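Local coordinates for 2-hydroxyisobutyryl-CoA synthetase (Aquincola tertiaricarbonis, PDB 6HDY), which belongs to the ANL superfamily of AMP-binding enzymes and combines a large N-terminal AMP-binding region with a smaller C-terminal domain, at residues 80-83 with 87-90; 305-310 with 314-319. All blocks are in the same frame, centred on the assembly; numbering follows the deposited sequence.

In the fold
Glu89 of contact 1 meets Arg316 of contact 2, joining elements that lie far apart in sequence: Glu89 OE1 forms a salt bridge with Arg316 NE at 2.8 Å, while Phe88 CE2 packs on Glu307 OE1 at 3.7 Å. The centres of the two contacts are about 15 Å apart, on the same side of the chain's centre and within the N-terminal AMP-binding region. Contact 1 folds the loop 80-83 against the start of helix 85-91; contact 2 is the hairpin of strands 304-310 and 315-316. The side chain of Val308 in contact 2 lies about 12 Å from the bound 8LQ.

Contact 1. Residues 80-83 with 87-90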
loop_
_atom_site.group_PDB
_atom_site.type_symbol
_atom_site.label_atom_id
_atom_site.label_comp_id
_atom_site.label_asym_id
_atom_site.label_seq_id
_atom_site.Cartn_x
_atom_site.Cartn_y
_atom_site.Cartn_z
ATOM N N SER A 80 -31.565 -4.103 27.415
ATOM C CA SER A 80 -32.295 -5.097 28.197
ATOM C C SER A 80 -33.551 -5.621 27.473
ATOM O O SER A 80 -34.120 -6.628 27.906
ATOM C CB SER A 80 -32.689 -4.521 29.547
ATOM O OG SER A 80 -33.641 -3.482 29.397
ATOM N N GLN A 81 -33.989 -4.918 26.399
ATOM C CA GLN A 81 -35.165 -5.275 25.594
ATOM C C GLN A 81 -34.779 -6.233 24.464
ATOM O O GLN A 81 -35.655 -6.721 23.756
ATOM C CB GLN A 81 -35.871 -4.024 25.037
ATOM C CG GLN A 81 -36.417 -3.064 26.094
ATOM C CD GLN A 81 -36.862 -1.788 25.437
ATOM O OE1 GLN A 81 -36.054 -0.981 24.995
ATOM N NE2 GLN A 81 -38.155 -1.584 25.326
ATOM N N LEU A 82 -33.471 -6.493 24.290
ATOM C CA LEU A 82 -32.976 -7.444 23.298
ATOM C C LEU A 82 -33.125 -8.828 23.970
ATOM O O LEU A 82 -32.262 -9.226 24.759
ATOM C CB LEU A 82 -31.496 -7.161 22.976
ATOM C CG LEU A 82 -31.015 -7.345 21.538
ATOM C CD1 LEU A 82 -29.497 -7.325 21.479
ATOM C CD2 LEU A 82 -31.558 -8.624 20.891
ATOM N N LYS A 83 -34.250 -9.514 23.720
ATOM C CA LYS A 83 -34.534 -10.807 24.354
ATOM C C LYS A 83 -34.675 -11.952 23.352
ATOM O O LYS A 83 -34.883 -13.094 23.756
ATOM C CB LYS A 83 -35.757 -10.708 25.284
ATOM C CG LYS A 83 -35.553 -9.768 26.473
ATOM C CD LYS A 83 -36.701 -9.890 27.439
ATOM C CE LYS A 83 -36.660 -8.909 28.579
ATOM N NZ LYS A 83 -37.758 -9.190 29.549
ATOM N N ASP A 87 -36.515 -9.348 18.423
ATOM C CA ASP A 87 -36.458 -8.064 19.141
ATOM C C ASP A 87 -35.420 -7.163 18.478
ATOM O O ASP A 87 -35.651 -5.968 18.319
ATOM C CB ASP A 87 -36.060 -8.267 20.612
ATOM C CG ASP A 87 -37.149 -8.711 21.565
ATOM O OD1 ASP A 87 -38.336 -8.422 21.298
ATOM O OD2 ASP A 87 -36.813 -9.278 22.607
ATOM N N PHE A 88 -34.280 -7.752 18.088
ATOM C CA PHE A 88 -33.172 -7.096 17.412
ATOM C C PHE A 88 -33.613 -6.420 16.106
ATOM O O PHE A 88 -33.349 -5.236 15.927
ATOM C CB PHE A 88 -32.059 -8.126 17.144
ATOM C CG PHE A 88 -30.701 -7.555 16.820
ATOM C CD1 PHE A 88 -29.972 -6.859 17.782
ATOM C CD2 PHE A 88 -30.124 -7.757 15.569
ATOM C CE1 PHE A 88 -28.718 -6.316 17.475
ATOM C CE2 PHE A 88 -28.847 -7.261 15.280
ATOM C CZ PHE A 88 -28.163 -6.526 16.229
ATOM N N GLU A 89 -34.313 -7.155 15.214
ATOM C CA GLU A 89 -34.734 -6.610 13.914
ATOM C C GLU A 89 -35.809 -5.540 13.998
ATOM O O GLU A 89 -35.814 -4.608 13.188
ATOM C CB GLU A 89 -35.162 -7.721 12.943
ATOM C CG GLU A 89 -36.376 -8.519 13.386
ATOM C CD GLU A 89 -36.640 -9.806 12.632
ATOM O OE1 GLU A 89 -36.131 -9.962 11.498
ATOM O OE2 GLU A 89 -37.387 -10.652 13.170
ATOM N N ALA A 90 -36.716 -5.681 14.966
ATOM C CA ALA A 90 -37.860 -4.798 15.146
ATOM C C ALA A 90 -37.591 -3.565 15.999
ATOM O O ALA A 90 -38.090 -2.486 15.667
ATOM C CB ALA A 90 -39.037 -5.588 15.713
#
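Asp87, in the first turn of helix 85-91, reaches back to the loop 80-83 and accepts a hydrogen bond from the backbone N-H of Lys83. The contact lies in the N-terminal AMP-binding region of this ANL enzyme, where the chain enters the helix, and a carboxylate near the helix start ties down the residues that lead into it. The bond from Lys83 N to Asp87 OD2 is 2.8 Å long but bent, 140° at the hydrogen, and uses the anti lone pair of OD2, the one turned away from OD1. The same oxygen is pressed close to its neighbours. Lys83 CB stands 3.2 Å from Asp87 OD2, whereas the rest of the lysine chain extends away from the contact. Gln81 O is only 3.0 Å from Asp87 OD2; both are acceptors, so no bond joins them, and the approach is probably offset by the Lys83 N-H and by the salt bridge that Arg91 NE makes to Asp87 OD1.

Beside this polar link lies an apolar one. Leu82 and Phe88 run side by side, pointing the same way, and Phe88 CG, anti to its own nitrogen (chi1 -163°), turns the ring to the side where Leu82 lies. Leu82 CD1 approaches it obliquely, 3.8 Å from Phe88 CD1.

Around this pair, Ser84 OG bonds to the backbone N of Asp87 as the helix begins. Helix 43-64 backs the apolar pair, its Leu54 touching both Leu82 and Phe88, and its Gln55 NE2 is bonded to Leu82 O. The other leucine methyl, Leu82 CD2, also nears Phe88 CD1 and rests 3.8 Å from Phe88 CB.

Contact 2. Residues 305-310 with 314-319; sequences YTEVCD and MRRVPY
Val308 O is approached by two donors from the returning arm of this beta hairpin: the N-H of Val317 at 2.8 Å, lying in the carbonyl plane with 166° at the hydrogen, and the weaker CA-H of Arg316, its CA 3.2 Å from Val308 O. Cys309 and Arg316 face each other as an antiparallel non-hydrogen-bonded pair, their side chains diverging. Beyond them Asp310 N donates to Arg315 O at 2.9 Å, and Met314 N to Asp310 O closes the turn.

Val317 packs its two methyls on Val308 to Asp310. CG1, anti to the valine's carbonyl carbon, lies against the backbone, 3.4 Å from Asp310 N, while Val317 CG2 meets Val308 CG1 at 3.9 Å. Arg316 bends at its third torsion (chi3 -62°), after CG has passed Glu307 CB; its guanidinium plane stands 62° from the Tyr305 ring, and Tyr305 OH lies 3.7 Å from Arg316 NH1.

The arginine's charge is met by helix 85-91, through Glu89 at NE and Glu86 at NH2, and Glu307 pairs with Arg339. The short, weakly bonded strand 315-316 is an outermost strand of the antiparallel sheet within this chain, with strand 304-310 between it and strand 322-329.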
loop_
_atom_site.group_PDB
_atom_site.type_symbol
_atom_site.label_atom_id
_atom_site.label_comp_id
_atom_site.label_asym_id
_atom_site.label_seq_id
_atom_site.Cartn_x
_atom_site.Cartn_y
_atom_site.Cartn_z
ATOM N N TYR A 305 -23.021 -10.757 12.347
ATOM C CA TYR A 305 -24.398 -11.199 12.180
ATOM C C TYR A 305 -25.056 -10.502 10.983
ATOM O O TYR A 305 -25.331 -9.299 11.027
ATOM C CB TYR A 305 -25.179 -10.997 13.502
ATOM C CG TYR A 305 -26.632 -11.414 13.443
ATOM C CD1 TYR A 305 -27.000 -12.691 13.008
ATOM C CD2 TYR A 305 -27.642 -10.539 13.829
ATOM C CE1 TYR A 305 -28.338 -13.075 12.947
ATOM C CE2 TYR A 305 -28.983 -10.919 13.786
ATOM C CZ TYR A 305 -29.326 -12.189 13.353
ATOM O OH TYR A 305 -30.646 -12.553 13.318
ATOM N N THR A 306 -25.256 -11.254 9.890
ATOM C CA THR A 306 -25.888 -10.744 8.670
ATOM C C THR A 306 -27.412 -11.012 8.723
ATOM O O THR A 306 -27.849 -12.137 9.027
ATOM C CB THR A 306 -25.250 -11.365 7.396
ATOM O OG1 THR A 306 -23.855 -11.068 7.334
ATOM C CG2 THR A 306 -25.923 -10.886 6.092
ATOM N N GLU A 307 -28.200 -9.978 8.383
ATOM C CA GLU A 307 -29.652 -10.037 8.281
ATOM C C GLU A 307 -30.044 -9.562 6.885
ATOM O O GLU A 307 -29.658 -8.467 6.486
ATOM C CB GLU A 307 -30.304 -9.106 9.293
ATOM C CG GLU A 307 -29.987 -9.376 10.747
ATOM C CD GLU A 307 -30.489 -8.259 11.633
ATOM O OE1 GLU A 307 -29.780 -7.237 11.751
ATOM O OE2 GLU A 307 -31.638 -8.352 12.116
ATOM N N VAL A 308 -30.814 -10.355 6.141
ATOM C CA VAL A 308 -31.258 -9.902 4.822
ATOM C C VAL A 308 -32.689 -9.412 5.028
ATOM O O VAL A 308 -33.594 -10.178 5.379
ATOM C CB VAL A 308 -31.015 -10.935 3.700
ATOM C CG1 VAL A 308 -31.670 -10.519 2.386
ATOM C CG2 VAL A 308 -29.519 -11.155 3.514
ATOM N N CYS A 309 -32.848 -8.091 4.929
ATOM C CA CYS A 309 -34.062 -7.410 5.328
ATOM C C CYS A 309 -34.864 -6.770 4.207
ATOM O O CYS A 309 -34.337 -6.396 3.158
ATOM C CB CYS A 309 -33.727 -6.383 6.415
ATOM S SG CYS A 309 -32.885 -7.085 7.870
ATOM N N ASP A 310 -36.151 -6.582 4.490
ATOM C CA ASP A 310 -37.048 -5.870 3.612
ATOM C C ASP A 310 -36.741 -4.371 3.881
ATOM O O ASP A 310 -36.899 -3.927 5.023
ATOM C CB ASP A 310 -38.498 -6.225 3.975
ATOM C CG ASP A 310 -39.572 -5.698 3.048
ATOM O OD1 ASP A 310 -39.312 -4.698 2.345
ATOM O OD2 ASP A 310 -40.694 -6.254 3.069
ATOM N N MET A 314 -37.067 -3.082 7.697
ATOM C CA MET A 314 -35.794 -3.572 8.269
ATOM C C MET A 314 -35.939 -4.889 9.060
ATOM O O MET A 314 -35.163 -5.160 9.981
ATOM C CB MET A 314 -35.061 -2.483 9.099
ATOM C CG MET A 314 -34.646 -1.271 8.273
ATOM S SD MET A 314 -33.656 -1.665 6.803
ATOM C CE MET A 314 -33.963 -0.217 5.869
ATOM N N ARG A 315 -36.901 -5.727 8.658
ATOM C CA ARG A 315 -37.108 -7.042 9.259
ATOM C C ARG A 315 -36.646 -8.093 8.270
ATOM O O ARG A 315 -36.680 -7.837 7.064
ATOM C CB ARG A 315 -38.552 -7.236 9.744
ATOM C CG ARG A 315 -38.783 -6.566 11.105
ATOM C CD ARG A 315 -40.114 -6.902 11.738
ATOM N NE ARG A 315 -41.056 -5.787 11.621
ATOM C CZ ARG A 315 -42.124 -5.784 10.828
ATOM N NH1 ARG A 315 -42.919 -4.722 10.779
ATOM N NH2 ARG A 315 -42.413 -6.849 10.085
ATOM N N ARG A 316 -36.116 -9.231 8.773
ATOM C CA ARG A 316 -35.593 -10.304 7.926
ATOM C C ARG A 316 -36.650 -10.820 6.956
ATOM O O ARG A 316 -37.815 -10.940 7.333
ATOM C CB ARG A 316 -35.041 -11.470 8.772
ATOM C CG ARG A 316 -33.729 -11.175 9.514
ATOM C CD ARG A 316 -33.444 -12.220 10.591
ATOM N NE ARG A 316 -34.481 -12.245 11.632
ATOM C CZ ARG A 316 -34.637 -13.214 12.534
ATOM N NH1 ARG A 316 -33.819 -14.259 12.546
ATOM N NH2 ARG A 316 -35.617 -13.148 13.424
ATOM N N VAL A 317 -36.250 -11.058 5.691
ATOM C CA VAL A 317 -37.117 -11.629 4.655
ATOM C C VAL A 317 -36.968 -13.158 4.766
ATOM O O VAL A 317 -35.894 -13.609 5.202
ATOM C CB VAL A 317 -36.827 -11.111 3.208
ATOM C CG1 VAL A 317 -37.028 -9.606 3.103
ATOM C CG2 VAL A 317 -35.445 -11.511 2.694
ATOM N N PRO A 318 -37.988 -13.986 4.407
ATOM C CA PRO A 318 -37.799 -15.451 4.496
ATOM C C PRO A 318 -36.697 -15.925 3.550
ATOM O O PRO A 318 -36.381 -15.211 2.592
ATOM C CB PRO A 318 -39.166 -16.015 4.050
ATOM C CG PRO A 318 -40.127 -14.892 4.196
ATOM C CD PRO A 318 -39.338 -13.660 3.891
ATOM N N TYR A 319 -36.115 -17.116 3.804
ATOM C CA TYR A 319 -35.101 -17.682 2.910
ATOM C C TYR A 319 -35.716 -17.979 1.545
ATOM O O TYR A 319 -36.873 -18.392 1.457
ATOM C CB TYR A 319 -34.451 -18.923 3.520
ATOM C CG TYR A 319 -33.692 -18.640 4.797
ATOM C CD1 TYR A 319 -32.586 -17.787 4.804
ATOM C CD2 TYR A 319 -34.078 -19.217 6.001
ATOM C CE1 TYR A 319 -31.870 -17.538 5.977
ATOM C CE2 TYR A 319 -33.384 -18.960 7.182
ATOM C CZ TYR A 319 -32.278 -18.125 7.166
ATOM O OH TYR A 319 -31.587 -17.908 8.330
#